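Local coordinates for protein lactate dehydrogenase (Eimeria maxima, PDB 6CT6) that probably catalyses the interconversion of pyruvate and lactate with NAD(H) as the coenzyme, and binds NADH together with the substrate analogue oxamate, at residues Y275-N278 with N279-L282; M253-S256 with Y257-K261. All coordinates share one frame; numbering follows the deposited sequence.

Contact 1 (Y275-N278 with N279-L282); sequences YNVN and NHYL
Tyr275 opens this hairpin connection, its CB lying 4.5 Å from CD2 of Leu282. The connection joins the antiparallel strands 263-272 and 281-289 and re-enters the second through a G1 beta bulge, in which Asn279 and His280 both face Leu271. The Tyr275 side chain packs on Leu309 of helix 303-328 and on Val284 and Pro285; its OH is hydrogen-bonded to Ile297 O and Leu299 N.

Val277 carries most of the side-chain contact. Its two methyls part company. CG1 stands anti to the backbone N (chi1 171°) and comes down over the centre of the His280 imidazole. This is a CH-pi contact of 3.5 Å from CG1 to the ring centroid, 11° off the ring normal. The same methyl also lies 3.4 Å from His280 O. CG2, anti to the carbonyl carbon, touches Leu282 CD2 at 3.7 Å. Ile313 and Val316 of helix 303-328 pack on Val277 and His280 respectively.

Asn278 meets the other segment through its backbone and CB; its side chain sets off away from it. A water joins the two segments: it lies 3.0 Å from His280 NE2 and accepts a weak bond from Asn278 N. The chain turns a corner at Asn279 and His280. Asn279 has positive phi, and its OD1 is hydrogen-bonded to Tyr270 OH.

The water at NE2 and a carbonyl at ND1 should together limit the rotation of the ring under the valine methyl. His280 ND1 donates to Tyr281 O at 3.0 Å, with the acceptor close to the ring plane but ND1 above the plane of that carbonyl.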
loop_
_atom_site.group_PDB
_atom_site.type_symbol
_atom_site.label_atom_id
_atom_site.label_comp_id
_atom_site.label_asym_id
_atom_site.label_seq_id
_atom_site.Cartn_x
_atom_site.Cartn_y
_atom_site.Cartn_z
ATOM N N TYR B 275 25.137 -19.343 -17.718
ATOM C CA TYR B 275 23.895 -20.105 -17.808
ATOM C C TYR B 275 23.546 -20.480 -19.243
ATOM O O TYR B 275 22.378 -20.738 -19.555
ATOM C CB TYR B 275 22.736 -19.330 -17.173
ATOM C CG TYR B 275 22.870 -19.194 -15.677
ATOM C CD1 TYR B 275 22.356 -20.163 -14.831
ATOM C CD2 TYR B 275 23.518 -18.105 -15.113
ATOM C CE1 TYR B 275 22.478 -20.053 -13.463
ATOM C CE2 TYR B 275 23.647 -17.984 -13.744
ATOM C CZ TYR B 275 23.124 -18.962 -12.924
ATOM O OH TYR B 275 23.245 -18.851 -11.559
ATOM N N ASN B 276 24.539 -20.520 -20.129
ATOM C CA ASN B 276 24.323 -20.838 -21.536
ATOM C C ASN B 276 23.446 -19.795 -22.221
ATOM O O ASN B 276 22.791 -20.090 -23.226
ATOM C CB ASN B 276 23.711 -22.236 -21.688
ATOM C CG ASN B 276 23.878 -22.795 -23.083
ATOM O OD1 ASN B 276 22.925 -22.854 -23.860
ATOM N ND2 ASN B 276 25.098 -23.206 -23.413
ATOM N N VAL B 277 23.424 -18.575 -21.684
ATOM C CA VAL B 277 22.622 -17.479 -22.215
ATOM C C VAL B 277 23.526 -16.577 -23.041
ATOM O O VAL B 277 24.646 -16.253 -22.627
ATOM C CB VAL B 277 21.940 -16.691 -21.079
ATOM C CG1 VAL B 277 21.286 -15.420 -21.614
ATOM C CG2 VAL B 277 20.911 -17.559 -20.377
ATOM N N ASN B 278 23.035 -16.157 -24.203
ATOM C CA ASN B 278 23.827 -15.386 -25.160
ATOM C C ASN B 278 23.131 -14.058 -25.448
ATOM O O ASN B 278 22.186 -14.000 -26.240
ATOM C CB ASN B 278 24.042 -16.195 -26.435
ATOM C CG ASN B 278 24.872 -17.441 -26.195
ATOM O OD1 ASN B 278 25.984 -17.367 -25.670
ATOM N ND2 ASN B 278 24.326 -18.598 -26.559
ATOM N N ASN B 279 23.608 -12.997 -24.799
ATOM C CA ASN B 279 23.196 -11.625 -25.104
ATOM C C ASN B 279 21.699 -11.407 -24.872
ATOM O O ASN B 279 21.006 -10.805 -25.696
ATOM C CB ASN B 279 23.585 -11.248 -26.538
ATOM C CG ASN B 279 23.177 -9.830 -26.907
ATOM O OD1 ASN B 279 23.344 -8.897 -26.123
ATOM N ND2 ASN B 279 22.622 -9.669 -28.103
ATOM N N HIS B 280 21.184 -11.886 -23.744
ATOM C CA HIS B 280 19.844 -11.494 -23.327
ATOM C C HIS B 280 19.713 -11.717 -21.825
ATOM O O HIS B 280 20.681 -12.067 -21.142
ATOM C CB HIS B 280 18.763 -12.228 -24.136
ATOM C CG HIS B 280 18.653 -13.695 -23.853
ATOM N ND1 HIS B 280 17.984 -14.197 -22.757
ATOM C CD2 HIS B 280 19.077 -14.771 -24.558
ATOM C CE1 HIS B 280 18.022 -15.517 -22.785
ATOM N NE2 HIS B 280 18.682 -15.891 -23.868
ATOM N N TYR B 281 18.510 -11.479 -21.313
ATOM C CA TYR B 281 18.262 -11.420 -19.881
ATOM C C TYR B 281 17.623 -12.710 -19.379
ATOM O O TYR B 281 16.914 -13.405 -20.112
ATOM C CB TYR B 281 17.366 -10.226 -19.544
ATOM C CG TYR B 281 18.017 -8.893 -19.832
ATOM C CD1 TYR B 281 18.518 -8.107 -18.805
ATOM C CD2 TYR B 281 18.148 -8.430 -21.132
ATOM C CE1 TYR B 281 19.121 -6.892 -19.064
ATOM C CE2 TYR B 281 18.749 -7.218 -21.404
ATOM C CZ TYR B 281 19.235 -6.453 -20.366
ATOM O OH TYR B 281 19.839 -5.245 -20.631
ATOM N N LEU B 282 17.888 -13.018 -18.111
ATOM C CA LEU B 282 17.342 -14.207 -17.471
ATOM C C LEU B 282 17.407 -14.016 -15.962
ATOM O O LEU B 282 18.321 -13.369 -15.445
ATOM C CB LEU B 282 18.106 -15.470 -17.888
ATOM C CG LEU B 282 17.469 -16.818 -17.550
ATOM C CD1 LEU B 282 16.262 -17.088 -18.440
ATOM C CD2 LEU B 282 18.486 -17.943 -17.673
HETATM O O HOH W 1 20.409 -18.092 -25.049
#

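Contact 2 (M253-S256 with Y257-K261); sequences MAES and YLKDK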
loop_
_atom_site.group_PDB
_atom_site.type_symbol
_atom_site.label_atom_id
_atom_site.label_comp_id
_atom_site.label_asym_id
_atom_site.label_seq_id
_atom_site.Cartn_x
_atom_site.Cartn_y
_atom_site.Cartn_z
ATOM N N MET B 253 15.216 -4.108 -3.679
ATOM C CA MET B 253 16.324 -4.058 -4.628
ATOM C C MET B 253 16.867 -2.639 -4.745
ATOM O O MET B 253 18.084 -2.421 -4.712
ATOM C CB MET B 253 15.868 -4.572 -5.994
ATOM C CG MET B 253 15.465 -6.042 -6.006
ATOM S SD MET B 253 14.534 -6.516 -7.488
ATOM C CE MET B 253 15.740 -6.190 -8.772
ATOM N N ALA B 254 15.970 -1.656 -4.865
ATOM C CA ALA B 254 16.395 -0.261 -4.945
ATOM C C ALA B 254 17.122 0.163 -3.676
ATOM O O ALA B 254 18.093 0.925 -3.732
ATOM C CB ALA B 254 15.185 0.637 -5.187
ATOM N N GLU B 255 16.653 -0.309 -2.520
ATOM C CA GLU B 255 17.302 0.031 -1.259
ATOM C C GLU B 255 18.713 -0.536 -1.205
ATOM O O GLU B 255 19.634 0.112 -0.696
ATOM C CB GLU B 255 16.468 -0.493 -0.091
ATOM C CG GLU B 255 17.016 -0.152 1.279
ATOM C CD GLU B 255 16.220 -0.798 2.393
ATOM O OE1 GLU B 255 16.010 -2.029 2.336
ATOM O OE2 GLU B 255 15.796 -0.077 3.317
ATOM N N SER B 256 18.897 -1.750 -1.725
ATOM C CA SER B 256 20.219 -2.359 -1.747
ATOM C C SER B 256 21.188 -1.531 -2.581
ATOM O O SER B 256 22.360 -1.380 -2.216
ATOM C CB SER B 256 20.118 -3.790 -2.282
ATOM O OG SER B 256 21.287 -4.537 -1.985
ATOM N N TYR B 257 20.717 -0.975 -3.698
ATOM C CA TYR B 257 21.555 -0.087 -4.497
ATOM C C TYR B 257 21.849 1.210 -3.754
ATOM O O TYR B 257 22.998 1.669 -3.711
ATOM C CB TYR B 257 20.880 0.223 -5.834
ATOM C CG TYR B 257 21.598 1.311 -6.602
ATOM C CD1 TYR B 257 22.733 1.026 -7.344
ATOM C CD2 TYR B 257 21.158 2.625 -6.557
ATOM C CE1 TYR B 257 23.405 2.015 -8.033
ATOM C CE2 TYR B 257 21.824 3.624 -7.244
ATOM C CZ TYR B 257 22.947 3.310 -7.980
ATOM O OH TYR B 257 23.616 4.294 -8.667
ATOM N N LEU B 258 20.816 1.823 -3.169
ATOM C CA LEU B 258 20.968 3.148 -2.574
ATOM C C LEU B 258 21.854 3.125 -1.335
ATOM O O LEU B 258 22.549 4.107 -1.054
ATOM C CB LEU B 258 19.597 3.717 -2.213
ATOM C CG LEU B 258 18.700 4.155 -3.374
ATOM C CD1 LEU B 258 17.302 4.478 -2.865
ATOM C CD2 LEU B 258 19.307 5.352 -4.085
ATOM N N LYS B 259 21.833 2.032 -0.572
ATOM C CA LYS B 259 22.576 1.942 0.678
ATOM C C LYS B 259 23.756 0.982 0.587
ATOM O O LYS B 259 24.393 0.700 1.607
ATOM C CB LYS B 259 21.635 1.527 1.814
ATOM C CG LYS B 259 20.487 2.511 2.049
ATOM C CD LYS B 259 19.513 2.013 3.111
ATOM C CE LYS B 259 20.090 2.130 4.515
ATOM N NZ LYS B 259 20.226 3.547 4.955
ATOM N N ASP B 260 24.065 0.483 -0.610
ATOM C CA ASP B 260 25.198 -0.413 -0.828
ATOM C C ASP B 260 25.136 -1.608 0.120
ATOM O O ASP B 260 26.103 -1.936 0.814
ATOM C CB ASP B 260 26.521 0.337 -0.674
ATOM C CG ASP B 260 27.716 -0.507 -1.076
ATOM O OD1 ASP B 260 27.590 -1.324 -2.016
ATOM O OD2 ASP B 260 28.783 -0.357 -0.447
ATOM N N LYS B 261 23.976 -2.273 0.146
ATOM C CA LYS B 261 23.786 -3.399 1.055
ATOM C C LYS B 261 24.448 -4.672 0.542
ATOM O O LYS B 261 24.829 -5.533 1.344
ATOM C CB LYS B 261 22.296 -3.654 1.278
ATOM C CG LYS B 261 21.567 -2.589 2.085
ATOM C CD LYS B 261 20.092 -2.951 2.232
ATOM C CE LYS B 261 19.607 -2.840 3.672
ATOM N NZ LYS B 261 20.311 -3.785 4.582
#
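Glu255 CG stands anti to the backbone N (chi1 -178°), and the chain runs on extended. Lys259 CG lies anti to its own carbonyl carbon (chi1 -60°), and its extended chi2 carries CD past Glu255 CG at 3.8 Å, one helical turn back. Their charged ends do not meet; Glu255 OE2 forms a long, weak ion pair with Lys31 NZ. Lys261 CE lies 3.9 Å from Glu255 OE1, again without a salt bridge.

This is the C-terminal end of helix 244-259, closed by a Schellman motif. Regular i+4 bonds run up to Lys259 N, which donates to Glu255 O at 2.9 Å. Asp260 then takes positive phi, and Lys261 N reaches back to Ser256 O at 3.0 Å, in the carbonyl plane and on a lone pair. Lys261 CB packs against Ser256 OG at 3.5 Å. That hydroxyl is hydrogen-bonded with Ile288 O and Arg263 N. Asp260 OD1 makes a salt bridge with Lys262 NZ and a hydrogen bond with Gly290 N.

The inner side of the turn lies against the mixed sheet: Ala254 and Leu258 touch Val80 of strand 80-83, Tyr257 stacks on Phe126, and Met253 and Ser256 pack on Phe265 of strand 263-272.

Contact 2 ends helix 244-259, and the chain then runs through strand 263-272 to the turn of contact 1. The two are therefore in series, one near each end of that strand. Their centres are 24 Å apart, their nearest atoms about 10 Å, and they do not touch. Both belong to the alpha/beta C-terminal domain of the lactate/malate dehydrogenase family. Neither contact contributes a residue to the NADH or oxamate pockets. The Met253 side chain of contact 2 comes within about 9 Å of the bound NADH and about 13 Å of oxamate, and the Leu282 side chain of contact 1 within about 13 Å of NADH. Both contacts touch strand 263-272; contact 1 adds helix 303-328 and contact 2 adds strand 80-83.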